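Local coordinates for protein salicylate 5-hydroxylase, large oxygenase component (Ralstonia sp., PDB 7C8Z) that hydroxylates salicylate at its 5 position to give gentisate, as the iron- and [2Fe-2S]-containing large subunit of the oxygenase component of a multicomponent monooxygenase, at residues F63-G72 / K84-S92; I103-A111 / H171-A180. All blocks are in the same frame, centred on the assembly; numbering follows the deposited sequence.

Both contacts lie in the antiparallel sheet of the Rieske domain, their centres about 11 Å apart. Contact 1 comes first along the chain and closes before contact 2 opens. Contact 1 brings strand 69-73, an outermost strand of the sheet, against the hairpin formed by strands 82-88 and 91-97; contact 2 pairs strand 103-107 with strand 175-181. Strands 91-97 and 103-107 are sheet neighbours, so the two contacts join directly, through a salt bridge between R91 and E107 and a probable hydrogen bond between S92 O and N108 N. Both also touch the second subunit. Contact 2 carries the sheet toward the [2Fe-2S] cluster, while contact 1 lies away from it.

Contact 1 of 2, residues F63-G72 / K84-S92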
ATOM      1  N   PHE A  63      25.380  11.543   6.774  1.00 67.81           N
ATOM      2  CA  PHE A  63      24.287  12.459   7.073  1.00 61.39           C
ATOM      3  C   PHE A  63      24.282  12.971   8.503  1.00 60.05           C
ATOM      4  O   PHE A  63      23.864  14.107   8.736  1.00 59.55           O
ATOM      5  CB  PHE A  63      22.939  11.782   6.795  1.00 37.98           C
ATOM      6  CG  PHE A  63      22.656  11.583   5.341  1.00 32.98           C
ATOM      7  CD1 PHE A  63      23.170  10.490   4.664  1.00 36.21           C
ATOM      8  CD2 PHE A  63      21.877  12.490   4.648  1.00 26.29           C
ATOM      9  CE1 PHE A  63      22.911  10.306   3.319  1.00 31.41           C
ATOM     10  CE2 PHE A  63      21.612  12.311   3.304  1.00 33.43           C
ATOM     11  CZ  PHE A  63      22.132  11.219   2.638  1.00 38.74           C
ATOM     12  N   TYR A  64      24.724  12.164   9.464  1.00 48.31           N
ATOM     13  CA  TYR A  64      24.655  12.527  10.870  1.00 40.62           C
ATOM     14  C   TYR A  64      26.000  12.934  11.453  1.00 57.77           C
ATOM     15  O   TYR A  64      26.074  13.218  12.652  1.00 75.33           O
ATOM     16  CB  TYR A  64      24.076  11.365  11.684  1.00 39.50           C
ATOM     17  CG  TYR A  64      22.712  10.900  11.224  1.00 36.55           C
ATOM     18  CD1 TYR A  64      21.837  11.766  10.581  1.00 40.57           C
ATOM     19  CD2 TYR A  64      22.296   9.594  11.440  1.00 46.29           C
ATOM     20  CE1 TYR A  64      20.588  11.343  10.161  1.00 43.53           C
ATOM     21  CE2 TYR A  64      21.045   9.161  11.027  1.00 52.85           C
ATOM     22  CZ  TYR A  64      20.194  10.040  10.388  1.00 47.13           C
ATOM     23  OH  TYR A  64      18.952   9.610   9.974  1.00 36.87           O
ATOM     24  N   ALA A  65      27.059  12.975  10.647  1.00 58.15           N
ATOM     25  CA  ALA A  65      28.380  13.292  11.169  1.00 47.47           C
ATOM     26  C   ALA A  65      29.265  13.815  10.048  1.00 53.20           C
ATOM     27  O   ALA A  65      29.194  13.328   8.916  1.00 58.66           O
ATOM     28  CB  ALA A  65      29.025  12.067  11.823  1.00 44.86           C
ATOM     29  N   ASN A  66      30.084  14.815  10.374  1.00 49.90           N
ATOM     30  CA  ASN A  66      31.147  15.324   9.508  1.00 53.82           C
ATOM     31  C   ASN A  66      30.623  15.920   8.207  1.00 59.38           C
ATOM     32  O   ASN A  66      31.383  16.075   7.246  1.00 66.43           O
ATOM     33  CB  ASN A  66      32.181  14.235   9.195  1.00 50.18           C
ATOM     34  CG  ASN A  66      32.968  13.809  10.418  1.00 61.39           C
ATOM     35  OD1 ASN A  66      32.884  12.661  10.853  1.00 61.71           O
ATOM     36  ND2 ASN A  66      33.740  14.737  10.983  1.00 50.36           N
ATOM     37  N   HIS A  67      29.341  16.278   8.147  1.00 48.48           N
ATOM     38  CA  HIS A  67      28.788  16.806   6.910  1.00 52.74           C
ATOM     39  C   HIS A  67      27.738  17.857   7.217  1.00 48.50           C
ATOM     40  O   HIS A  67      26.962  17.713   8.163  1.00 39.40           O
ATOM     41  CB  HIS A  67      28.167  15.697   6.055  1.00 53.11           C
ATOM     42  CG  HIS A  67      29.168  14.742   5.495  1.00 45.12           C
ATOM     43  ND1 HIS A  67      29.567  13.606   6.164  1.00 44.01           N
ATOM     44  CD2 HIS A  67      29.865  14.760   4.334  1.00 47.19           C
ATOM     45  CE1 HIS A  67      30.464  12.963   5.439  1.00 46.98           C
ATOM     46  NE2 HIS A  67      30.661  13.641   4.322  1.00 47.67           N
ATOM     47  N   TRP A  68      27.719  18.906   6.400  1.00 53.04           N
ATOM     48  CA  TRP A  68      26.620  19.856   6.389  1.00 54.07           C
ATOM     49  C   TRP A  68      25.565  19.333   5.430  1.00 51.50           C
ATOM     50  O   TRP A  68      25.878  18.983   4.288  1.00 73.93           O
ATOM     51  CB  TRP A  68      27.080  21.244   5.947  1.00 44.35           C
ATOM     52  CG  TRP A  68      28.052  21.906   6.863  1.00 42.85           C
ATOM     53  CD1 TRP A  68      29.402  21.959   6.714  1.00 54.17           C
ATOM     54  CD2 TRP A  68      27.749  22.637   8.057  1.00 42.81           C
ATOM     55  NE1 TRP A  68      29.964  22.670   7.746  1.00 59.19           N
ATOM     56  CE2 TRP A  68      28.969  23.098   8.583  1.00 39.06           C
ATOM     57  CE3 TRP A  68      26.564  22.944   8.732  1.00 50.65           C
ATOM     58  CZ2 TRP A  68      29.041  23.848   9.753  1.00 40.77           C
ATOM     59  CZ3 TRP A  68      26.636  23.689   9.892  1.00 42.34           C
ATOM     60  CH2 TRP A  68      27.866  24.132  10.393  1.00 52.98           C
ATOM     61  N   CYS A  69      24.323  19.284   5.887  1.00 39.28           N
ATOM     62  CA  CYS A  69      23.222  18.826   5.060  1.00 35.63           C
ATOM     63  C   CYS A  69      22.229  19.964   4.893  1.00 38.78           C
ATOM     64  O   CYS A  69      22.025  20.769   5.809  1.00 39.39           O
ATOM     65  CB  CYS A  69      22.537  17.603   5.669  1.00 41.74           C
ATOM     66  SG  CYS A  69      23.606  16.147   5.753  1.00 44.50           S
ATOM     67  N   TYR A  70      21.639  20.040   3.708  1.00 36.34           N
ATOM     68  CA  TYR A  70      20.765  21.148   3.352  1.00 29.69           C
ATOM     69  C   TYR A  70      19.481  21.102   4.173  1.00 45.11           C
ATOM     70  O   TYR A  70      18.890  20.036   4.371  1.00 44.44           O
ATOM     71  CB  TYR A  70      20.447  21.081   1.857  1.00 26.75           C
ATOM     72  CG  TYR A  70      19.465  22.106   1.345  1.00 41.84           C
ATOM     73  CD1 TYR A  70      19.890  23.370   0.963  1.00 43.40           C
ATOM     74  CD2 TYR A  70      18.115  21.800   1.209  1.00 47.55           C
ATOM     75  CE1 TYR A  70      18.999  24.305   0.480  1.00 51.19           C
ATOM     76  CE2 TYR A  70      17.217  22.732   0.731  1.00 39.13           C
ATOM     77  CZ  TYR A  70      17.667  23.983   0.365  1.00 42.08           C
ATOM     78  OH  TYR A  70      16.791  24.925  -0.118  1.00 44.59           O
ATOM     79  N   VAL A  71      19.068  22.261   4.682  1.00 42.42           N
ATOM     80  CA  VAL A  71      17.789  22.370   5.369  1.00 34.31           C
ATOM     81  C   VAL A  71      16.880  23.446   4.788  1.00 36.13           C
ATOM     82  O   VAL A  71      15.670  23.424   5.072  1.00 37.18           O
ATOM     83  CB  VAL A  71      17.972  22.594   6.886  1.00 43.03           C
ATOM     84  CG1 VAL A  71      18.705  21.417   7.518  1.00 45.45           C
ATOM     85  CG2 VAL A  71      18.694  23.894   7.161  1.00 44.47           C
ATOM     86  N   GLY A  72      17.371  24.383   3.983  1.00 40.14           N
ATOM     87  CA  GLY A  72      16.408  25.205   3.264  1.00 36.30           C
ATOM     88  C   GLY A  72      16.992  26.526   2.791  1.00 40.70           C
ATOM     89  O   GLY A  72      18.194  26.657   2.593  1.00 49.23           O
ATOM     90  N   LYS A  84      10.083  26.127   9.207  1.00 27.26           N
ATOM     91  CA  LYS A  84       9.884  25.123   8.171  1.00 38.33           C
ATOM     92  C   LYS A  84      10.395  23.792   8.705  1.00 44.83           C
ATOM     93  O   LYS A  84      11.539  23.705   9.166  1.00 51.22           O
ATOM     94  CB  LYS A  84      10.612  25.505   6.878  1.00 28.12           C
ATOM     95  CG  LYS A  84      10.399  24.525   5.739  1.00 36.08           C
ATOM     96  CD  LYS A  84      11.519  24.612   4.707  1.00 47.33           C
ATOM     97  CE  LYS A  84      11.644  23.312   3.922  1.00 49.95           C
ATOM     98  NZ  LYS A  84      12.377  23.479   2.639  1.00 41.80           N
ATOM     99  N   ARG A  85       9.538  22.771   8.693  1.00 40.25           N
ATOM    100  CA  ARG A  85       9.969  21.431   9.062  1.00 34.46           C
ATOM    101  C   ARG A  85      10.609  20.749   7.858  1.00 35.63           C
ATOM    102  O   ARG A  85      10.093  20.824   6.738  1.00 39.02           O
ATOM    103  CB  ARG A  85       8.788  20.609   9.587  1.00 31.31           C
ATOM    104  CG  ARG A  85       9.116  19.138   9.874  1.00 36.34           C
ATOM    105  CD  ARG A  85       7.978  18.408  10.581  1.00 24.21           C
ATOM    106  NE  ARG A  85       6.752  18.374   9.781  1.00 32.73           N
ATOM    107  CZ  ARG A  85       6.456  17.445   8.871  1.00 37.57           C
ATOM    108  NH1 ARG A  85       7.293  16.446   8.619  1.00 29.38           N
ATOM    109  NH2 ARG A  85       5.312  17.519   8.204  1.00 45.15           N
ATOM    110  N   THR A  86      11.725  20.069   8.091  1.00 31.15           N
ATOM    111  CA  THR A  86      12.441  19.370   7.030  1.00 37.22           C
ATOM    112  C   THR A  86      13.119  18.152   7.652  1.00 38.98           C
ATOM    113  O   THR A  86      12.800  17.761   8.780  1.00 32.97           O
ATOM    114  CB  THR A  86      13.428  20.323   6.329  1.00 47.66           C
ATOM    115  OG1 THR A  86      14.015  19.670   5.194  1.00 50.97           O
ATOM    116  CG2 THR A  86      14.527  20.758   7.289  1.00 34.73           C
ATOM    117  N   VAL A  87      14.067  17.556   6.929  1.00 28.29           N
ATOM    118  CA  VAL A  87      14.681  16.310   7.364  1.00 34.47           C
ATOM    119  C   VAL A  87      16.173  16.324   7.056  1.00 41.67           C
ATOM    120  O   VAL A  87      16.638  17.018   6.145  1.00 32.61           O
ATOM    121  CB  VAL A  87      13.998  15.089   6.708  1.00 25.05           C
ATOM    122  CG1 VAL A  87      14.549  14.858   5.312  1.00 35.02           C
ATOM    123  CG2 VAL A  87      14.171  13.850   7.573  1.00 37.10           C
ATOM    124  N   ILE A  88      16.926  15.560   7.846  1.00 38.46           N
ATOM    125  CA  ILE A  88      18.334  15.283   7.590  1.00 45.07           C
ATOM    126  C   ILE A  88      18.528  13.781   7.718  1.00 40.52           C
ATOM    127  O   ILE A  88      18.334  13.217   8.804  1.00 31.81           O
ATOM    128  CB  ILE A  88      19.269  16.038   8.549  1.00 49.85           C
ATOM    129  CG1 ILE A  88      19.224  17.540   8.257  1.00 45.69           C
ATOM    130  CG2 ILE A  88      20.691  15.511   8.412  1.00 51.93           C
ATOM    131  CD1 ILE A  88      20.096  18.368   9.171  1.00 36.17           C
ATOM    132  N   GLY A  89      18.900  13.134   6.619  1.00 42.95           N
ATOM    133  CA  GLY A  89      18.883  11.689   6.576  1.00 30.64           C
ATOM    134  C   GLY A  89      17.463  11.199   6.743  1.00 38.90           C
ATOM    135  O   GLY A  89      16.631  11.374   5.850  1.00 51.05           O
ATOM    136  N   GLU A  90      17.162  10.600   7.894  1.00 49.63           N
ATOM    137  CA  GLU A  90      15.798  10.211   8.225  1.00 31.28           C
ATOM    138  C   GLU A  90      15.333  10.843   9.526  1.00 34.44           C
ATOM    139  O   GLU A  90      14.365  10.376  10.130  1.00 50.53           O
ATOM    140  CB  GLU A  90      15.683   8.691   8.301  1.00 21.72           C
ATOM    141  CG  GLU A  90      15.978   8.010   6.983  1.00 26.40           C
ATOM    142  CD  GLU A  90      15.523   6.573   6.966  1.00 37.39           C
ATOM    143  OE1 GLU A  90      14.951   6.126   7.981  1.00 53.04           O
ATOM    144  OE2 GLU A  90      15.720   5.897   5.936  1.00 42.09           O
ATOM    145  N   ARG A  91      15.987  11.914   9.958  1.00 48.62           N
ATOM    146  CA  ARG A  91      15.685  12.561  11.227  1.00 42.58           C
ATOM    147  C   ARG A  91      15.007  13.896  10.954  1.00 43.40           C
ATOM    148  O   ARG A  91      15.595  14.776  10.314  1.00 35.68           O
ATOM    149  CB  ARG A  91      16.955  12.743  12.058  1.00 37.22           C
ATOM    150  CG  ARG A  91      17.478  11.436  12.612  1.00 48.17           C
ATOM    151  CD  ARG A  91      18.877  11.569  13.158  1.00 56.37           C
ATOM    152  NE  ARG A  91      18.912  12.195  14.472  1.00 42.61           N
ATOM    153  CZ  ARG A  91      20.031  12.392  15.159  1.00 41.82           C
ATOM    154  NH1 ARG A  91      21.195  12.011  14.647  1.00 46.17           N
ATOM    155  NH2 ARG A  91      19.989  12.969  16.350  1.00 47.88           N
ATOM    156  N   SER A  92      13.767  14.027  11.422  1.00 31.02           N
ATOM    157  CA  SER A  92      13.019  15.264  11.252  1.00 32.41           C
ATOM    158  C   SER A  92      13.635  16.382  12.087  1.00 40.51           C
ATOM    159  O   SER A  92      13.942  16.194  13.270  1.00 38.14           O
ATOM    160  CB  SER A  92      11.561  15.051  11.656  1.00 25.69           C
ATOM    161  OG  SER A  92      10.714  15.998  11.029  1.00 42.62           O
TER
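Within the Rieske domain, strand 69-72 faces strand 84-88 with axes 7.1 Å apart and nearly antiparallel (172°), bringing C69 across from I88 and V71 across from T86. Edge strand 69-73 and the hairpin of strands 82-88 and 91-97 are not neighbours in the sheet order, and side chains rather than backbone hydrogen bonds fill this interval. I88 fills it from two branches: CG2 packs on C69 CB at 3.9 Å and also lies against the F63 carbonyl, while CD1 reaches V71 CG1 at 3.7 Å. Further along, the methyl CG2 of T86 rests on V71 CB (3.9 Å).

At the other end, F63 and Y64 meet the type II' turn from I88 to R91. The F63 ring approaches G89, with CD2 3.6 Å from G89 N. Y64 turns its phenol rim to the same turn: its OH accepts a nearly straight hydrogen bond from E90 N at 2.9 Å, and I88 O lies at the ring edge near CE1. One face of this ring is taken by R91. With CG anti to the carbonyl carbon (chi1 -72°) and the chain extended to CD, R91 CD sits over the ring, 3.6 Å from the Y64 centroid; the bend at chi3 (78°) then turns the guanidinium over the same face as a cation-pi partner, its CZ 5.0 Å from that centroid.

V29 of the second subunit packs on both Y64 and R91. The aliphatic CD thus rests on the ring while the charge of R91 is met by a salt bridge to E107, and ring face and carboxylate together would fix the guanidinium.

Contact 2 of 2, residues I103-A111 / H171-A180; sequences INVVENVCA and HGLTKLKVAA. With FES (Fe2/s2 (inorganic) cluster), chain I.
Past the paired strands 103-107 and 175-180 the first segment runs on to C110, a residue of the [2Fe-2S] pocket of the Rieske domain. Its SG lies 2.7 Å from FE2 of the cluster, in a pocket that C130, H112 and H133 also line. The strands approach to 4.9 Å between axes and cross at 145°, antiparallel but splayed. Two backbone hydrogen bonds join the two segments, L176 N to V105 O (3.0 Å) and E107 N to T174 O (2.9 Å), and V106 with K175 forms the non-hydrogen-bonded pair between.

V178 covers the start of strand 103-107: its CG2 packs on V105 CB at 3.7 Å, while its CG1 meets I103 CG2 at 4.1 Å, these two side chains crossing at about a right angle. V105 CG1, anti to the backbone N (chi1 167°), reaches L176 CB at 4.0 Å. Closer to the cluster, L173 divides its methyls, CD1 packing on V106 CG2 (4.0 Å) and CD2 lying against the V109 carbonyl. E107 and T174 run side by side in the same direction, the carboxylate passing along CB and CG2 of T174; its OE2 forms salt bridges with R91 and with K403 of the second subunit, and OE1 a hydrogen bond with Q402 of that subunit. Beyond L173, A111 CB packs on the backbone and CB of H171, whose ring stacks on F166.

Strand 91-97 borders 103-107 and strand 184-188 borders 175-181, so that both strands are interior to the sheet; Y137 of strand 135-137 touches both C110 and L173.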
ATOM      1  N   ILE A 103      19.092  31.980  12.663  1.00 36.01           N
ATOM      2  CA  ILE A 103      18.363  30.782  12.260  1.00 33.82           C
ATOM      3  C   ILE A 103      18.781  29.626  13.160  1.00 36.16           C
ATOM      4  O   ILE A 103      19.959  29.259  13.194  1.00 39.95           O
ATOM      5  CB  ILE A 103      18.607  30.435  10.783  1.00 38.69           C
ATOM      6  CG1 ILE A 103      18.031  31.532   9.892  1.00 30.80           C
ATOM      7  CG2 ILE A 103      17.993  29.080  10.440  1.00 32.55           C
ATOM      8  CD1 ILE A 103      18.399  31.384   8.444  1.00 43.13           C
ATOM      9  N   ASN A 104      17.819  29.054  13.879  1.00 47.55           N
ATOM     10  CA  ASN A 104      18.044  27.868  14.692  1.00 50.44           C
ATOM     11  C   ASN A 104      17.533  26.629  13.968  1.00 49.46           C
ATOM     12  O   ASN A 104      16.558  26.684  13.215  1.00 63.67           O
ATOM     13  CB  ASN A 104      17.344  27.975  16.052  1.00 53.07           C
ATOM     14  CG  ASN A 104      17.387  29.378  16.637  1.00 48.77           C
ATOM     15  OD1 ASN A 104      18.331  30.133  16.406  1.00 56.40           O
ATOM     16  ND2 ASN A 104      16.367  29.724  17.418  1.00 33.12           N
ATOM     17  N   VAL A 105      18.208  25.506  14.195  1.00 36.00           N
ATOM     18  CA  VAL A 105      17.765  24.216  13.683  1.00 30.44           C
ATOM     19  C   VAL A 105      17.795  23.222  14.832  1.00 39.02           C
ATOM     20  O   VAL A 105      18.858  22.969  15.411  1.00 48.45           O
ATOM     21  CB  VAL A 105      18.628  23.721  12.513  1.00 41.10           C
ATOM     22  CG1 VAL A 105      18.327  22.254  12.225  1.00 38.43           C
ATOM     23  CG2 VAL A 105      18.371  24.570  11.284  1.00 41.84           C
ATOM     24  N   VAL A 106      16.632  22.667  15.164  1.00 45.56           N
ATOM     25  CA  VAL A 106      16.507  21.747  16.287  1.00 35.49           C
ATOM     26  C   VAL A 106      15.903  20.439  15.796  1.00 41.10           C
ATOM     27  O   VAL A 106      15.234  20.381  14.765  1.00 48.51           O
ATOM     28  CB  VAL A 106      15.658  22.339  17.427  1.00 32.99           C
ATOM     29  CG1 VAL A 106      16.251  23.662  17.894  1.00 27.07           C
ATOM     30  CG2 VAL A 106      14.211  22.512  16.970  1.00 25.09           C
ATOM     31  N   GLU A 107      16.140  19.378  16.557  1.00 31.67           N
ATOM     32  CA  GLU A 107      15.589  18.079  16.204  1.00 30.87           C
ATOM     33  C   GLU A 107      14.123  17.995  16.617  1.00 33.84           C
ATOM     34  O   GLU A 107      13.753  18.385  17.726  1.00 31.46           O
ATOM     35  CB  GLU A 107      16.395  16.961  16.863  1.00 29.49           C
ATOM     36  CG  GLU A 107      15.892  15.569  16.526  1.00 34.92           C
ATOM     37  CD  GLU A 107      16.953  14.505  16.688  1.00 37.63           C
ATOM     38  OE1 GLU A 107      16.782  13.409  16.115  1.00 39.92           O
ATOM     39  OE2 GLU A 107      17.954  14.763  17.388  1.00 49.92           O
ATOM     40  N   ASN A 108      13.290  17.476  15.712  1.00 46.36           N
ATOM     41  CA  ASN A 108      11.848  17.378  15.923  1.00 39.53           C
ATOM     42  C   ASN A 108      11.503  16.161  16.771  1.00 39.29           C
ATOM     43  O   ASN A 108      10.654  15.350  16.385  1.00 33.92           O
ATOM     44  CB  ASN A 108      11.120  17.306  14.573  1.00 50.25           C
ATOM     45  CG  ASN A 108       9.608  17.472  14.699  1.00 42.79           C
ATOM     46  OD1 ASN A 108       9.090  17.834  15.753  1.00 54.33           O
ATOM     47  ND2 ASN A 108       8.897  17.200  13.615  1.00 35.95           N
ATOM     48  N   VAL A 109      12.156  16.022  17.922  1.00 37.69           N
ATOM     49  CA  VAL A 109      11.911  14.921  18.850  1.00 37.22           C
ATOM     50  C   VAL A 109      11.850  15.491  20.258  1.00 38.07           C
ATOM     51  O   VAL A 109      12.734  16.254  20.658  1.00 54.67           O
ATOM     52  CB  VAL A 109      13.004  13.837  18.763  1.00 42.11           C
ATOM     53  CG1 VAL A 109      12.764  12.756  19.803  1.00 31.38           C
ATOM     54  CG2 VAL A 109      13.050  13.238  17.371  1.00 34.12           C
ATOM     55  N   CYS A 110      10.820  15.118  21.011  1.00 31.42           N
ATOM     56  CA  CYS A 110      10.673  15.681  22.338  1.00 33.09           C
ATOM     57  C   CYS A 110      11.607  15.006  23.335  1.00 46.72           C
ATOM     58  O   CYS A 110      12.051  13.871  23.150  1.00 60.93           O
ATOM     59  CB  CYS A 110       9.244  15.552  22.841  1.00 38.92           C
ATOM     60  SG  CYS A 110       9.148  16.066  24.568  1.00 53.17           S
ATOM     61  N   ALA A 111      11.887  15.724  24.421  1.00 43.31           N
ATOM     62  CA  ALA A 111      12.799  15.232  25.440  1.00 39.78           C
ATOM     63  C   ALA A 111      12.120  14.326  26.458  1.00 45.59           C
ATOM     64  O   ALA A 111      12.792  13.481  27.061  1.00 52.30           O
ATOM     65  CB  ALA A 111      13.462  16.412  26.155  1.00 39.70           C
ATOM     66  N   HIS A 171      17.579  18.591  29.325  1.00 53.85           N
ATOM     67  CA  HIS A 171      16.501  17.919  28.609  1.00 59.70           C
ATOM     68  C   HIS A 171      15.816  18.878  27.647  1.00 64.91           C
ATOM     69  O   HIS A 171      14.590  18.990  27.600  1.00 64.78           O
ATOM     70  CB  HIS A 171      15.523  17.292  29.595  1.00 48.23           C
ATOM     71  CG  HIS A 171      16.128  16.187  30.400  1.00 45.95           C
ATOM     72  ND1 HIS A 171      16.789  16.407  31.588  1.00 40.28           N
ATOM     73  CD2 HIS A 171      16.206  14.855  30.166  1.00 41.97           C
ATOM     74  CE1 HIS A 171      17.227  15.256  32.065  1.00 42.15           C
ATOM     75  NE2 HIS A 171      16.887  14.299  31.222  1.00 40.00           N
ATOM     76  N   GLY A 172      16.618  19.601  26.870  1.00 50.71           N
ATOM     77  CA  GLY A 172      16.105  20.386  25.771  1.00 45.58           C
ATOM     78  C   GLY A 172      16.155  19.604  24.474  1.00 40.92           C
ATOM     79  O   GLY A 172      16.603  18.461  24.419  1.00 38.03           O
ATOM     80  N   LEU A 173      15.658  20.236  23.417  1.00 47.21           N
ATOM     81  CA  LEU A 173      15.709  19.614  22.101  1.00 53.82           C
ATOM     82  C   LEU A 173      17.152  19.541  21.618  1.00 49.93           C
ATOM     83  O   LEU A 173      17.949  20.451  21.858  1.00 47.38           O
ATOM     84  CB  LEU A 173      14.856  20.404  21.105  1.00 54.56           C
ATOM     85  CG  LEU A 173      13.405  20.650  21.521  1.00 46.09           C
ATOM     86  CD1 LEU A 173      12.698  21.601  20.563  1.00 33.30           C
ATOM     87  CD2 LEU A 173      12.655  19.333  21.624  1.00 50.55           C
ATOM     88  N   THR A 174      17.494  18.434  20.963  1.00 46.60           N
ATOM     89  CA  THR A 174      18.815  18.295  20.363  1.00 45.98           C
ATOM     90  C   THR A 174      19.061  19.424  19.369  1.00 48.41           C
ATOM     91  O   THR A 174      18.349  19.547  18.366  1.00 40.72           O
ATOM     92  CB  THR A 174      18.946  16.931  19.680  1.00 41.39           C
ATOM     93  OG1 THR A 174      18.954  15.902  20.676  1.00 51.21           O
ATOM     94  CG2 THR A 174      20.237  16.847  18.881  1.00 35.27           C
ATOM     95  N   LYS A 175      20.046  20.268  19.665  1.00 36.17           N
ATOM     96  CA  LYS A 175      20.354  21.407  18.816  1.00 37.38           C
ATOM     97  C   LYS A 175      21.405  21.029  17.783  1.00 43.62           C
ATOM     98  O   LYS A 175      22.342  20.280  18.077  1.00 44.41           O
ATOM     99  CB  LYS A 175      20.869  22.586  19.642  1.00 37.30           C
ATOM    100  CG  LYS A 175      20.029  22.947  20.844  1.00 43.99           C
ATOM    101  CD  LYS A 175      20.730  24.011  21.657  1.00 49.39           C
ATOM    102  CE  LYS A 175      20.050  24.246  22.983  1.00 58.71           C
ATOM    103  NZ  LYS A 175      20.644  25.424  23.677  1.00 65.23           N
ATOM    104  N   LEU A 176      21.263  21.588  16.586  1.00 44.74           N
ATOM    105  CA  LEU A 176      22.185  21.364  15.486  1.00 43.90           C
ATOM    106  C   LEU A 176      22.920  22.662  15.185  1.00 44.66           C
ATOM    107  O   LEU A 176      22.391  23.755  15.403  1.00 57.38           O
ATOM    108  CB  LEU A 176      21.451  20.881  14.232  1.00 40.92           C
ATOM    109  CG  LEU A 176      20.977  19.429  14.220  1.00 53.12           C
ATOM    110  CD1 LEU A 176      19.690  19.275  15.022  1.00 39.84           C
ATOM    111  CD2 LEU A 176      20.784  18.942  12.784  1.00 40.46           C
ATOM    112  N   LYS A 177      24.146  22.540  14.690  1.00 45.62           N
ATOM    113  CA  LYS A 177      24.873  23.720  14.254  1.00 40.86           C
ATOM    114  C   LYS A 177      24.367  24.140  12.885  1.00 52.23           C
ATOM    115  O   LYS A 177      23.999  23.298  12.061  1.00 61.61           O
ATOM    116  CB  LYS A 177      26.379  23.456  14.219  1.00 44.57           C
ATOM    117  CG  LYS A 177      27.207  24.702  13.921  1.00 65.10           C
ATOM    118  CD  LYS A 177      28.469  24.781  14.770  1.00 65.89           C
ATOM    119  CE  LYS A 177      29.603  23.981  14.160  1.00 59.84           C
ATOM    120  NZ  LYS A 177      30.596  24.860  13.490  1.00 63.06           N
ATOM    121  N   VAL A 178      24.321  25.450  12.653  1.00 55.54           N
ATOM    122  CA  VAL A 178      23.671  26.029  11.485  1.00 55.64           C
ATOM    123  C   VAL A 178      24.689  26.857  10.713  1.00 56.35           C
ATOM    124  O   VAL A 178      25.472  27.606  11.307  1.00 70.67           O
ATOM    125  CB  VAL A 178      22.455  26.891  11.887  1.00 45.07           C
ATOM    126  CG1 VAL A 178      21.743  27.415  10.657  1.00 38.40           C
ATOM    127  CG2 VAL A 178      21.500  26.083  12.750  1.00 44.78           C
ATOM    128  N   ALA A 179      24.684  26.717   9.387  1.00 52.96           N
ATOM    129  CA  ALA A 179      25.536  27.512   8.508  1.00 46.17           C
ATOM    130  C   ALA A 179      24.662  28.107   7.412  1.00 44.50           C
ATOM    131  O   ALA A 179      24.114  27.373   6.582  1.00 53.03           O
ATOM    132  CB  ALA A 179      26.662  26.668   7.911  1.00 38.02           C
ATOM    133  N   ALA A 180      24.515  29.424   7.419  1.00 37.11           N
ATOM    134  CA  ALA A 180      23.759  30.135   6.401  1.00 45.22           C
ATOM    135  C   ALA A 180      24.697  31.010   5.578  1.00 45.82           C
ATOM    136  O   ALA A 180      25.593  31.660   6.123  1.00 52.69           O
ATOM    137  CB  ALA A 180      22.650  30.986   7.026  1.00 50.55           C
TER
HETATM  138 FE1  FES I 501       5.433  14.007  27.037  1.00 37.90          FE
HETATM  139 FE2  FES I 501       6.478  15.840  24.797  1.00 73.39          FE
HETATM  140  S1  FES I 501       5.538  16.181  26.742  1.00 41.51           S
HETATM  141  S2  FES I 501       6.365  13.686  25.081  1.00 39.40           S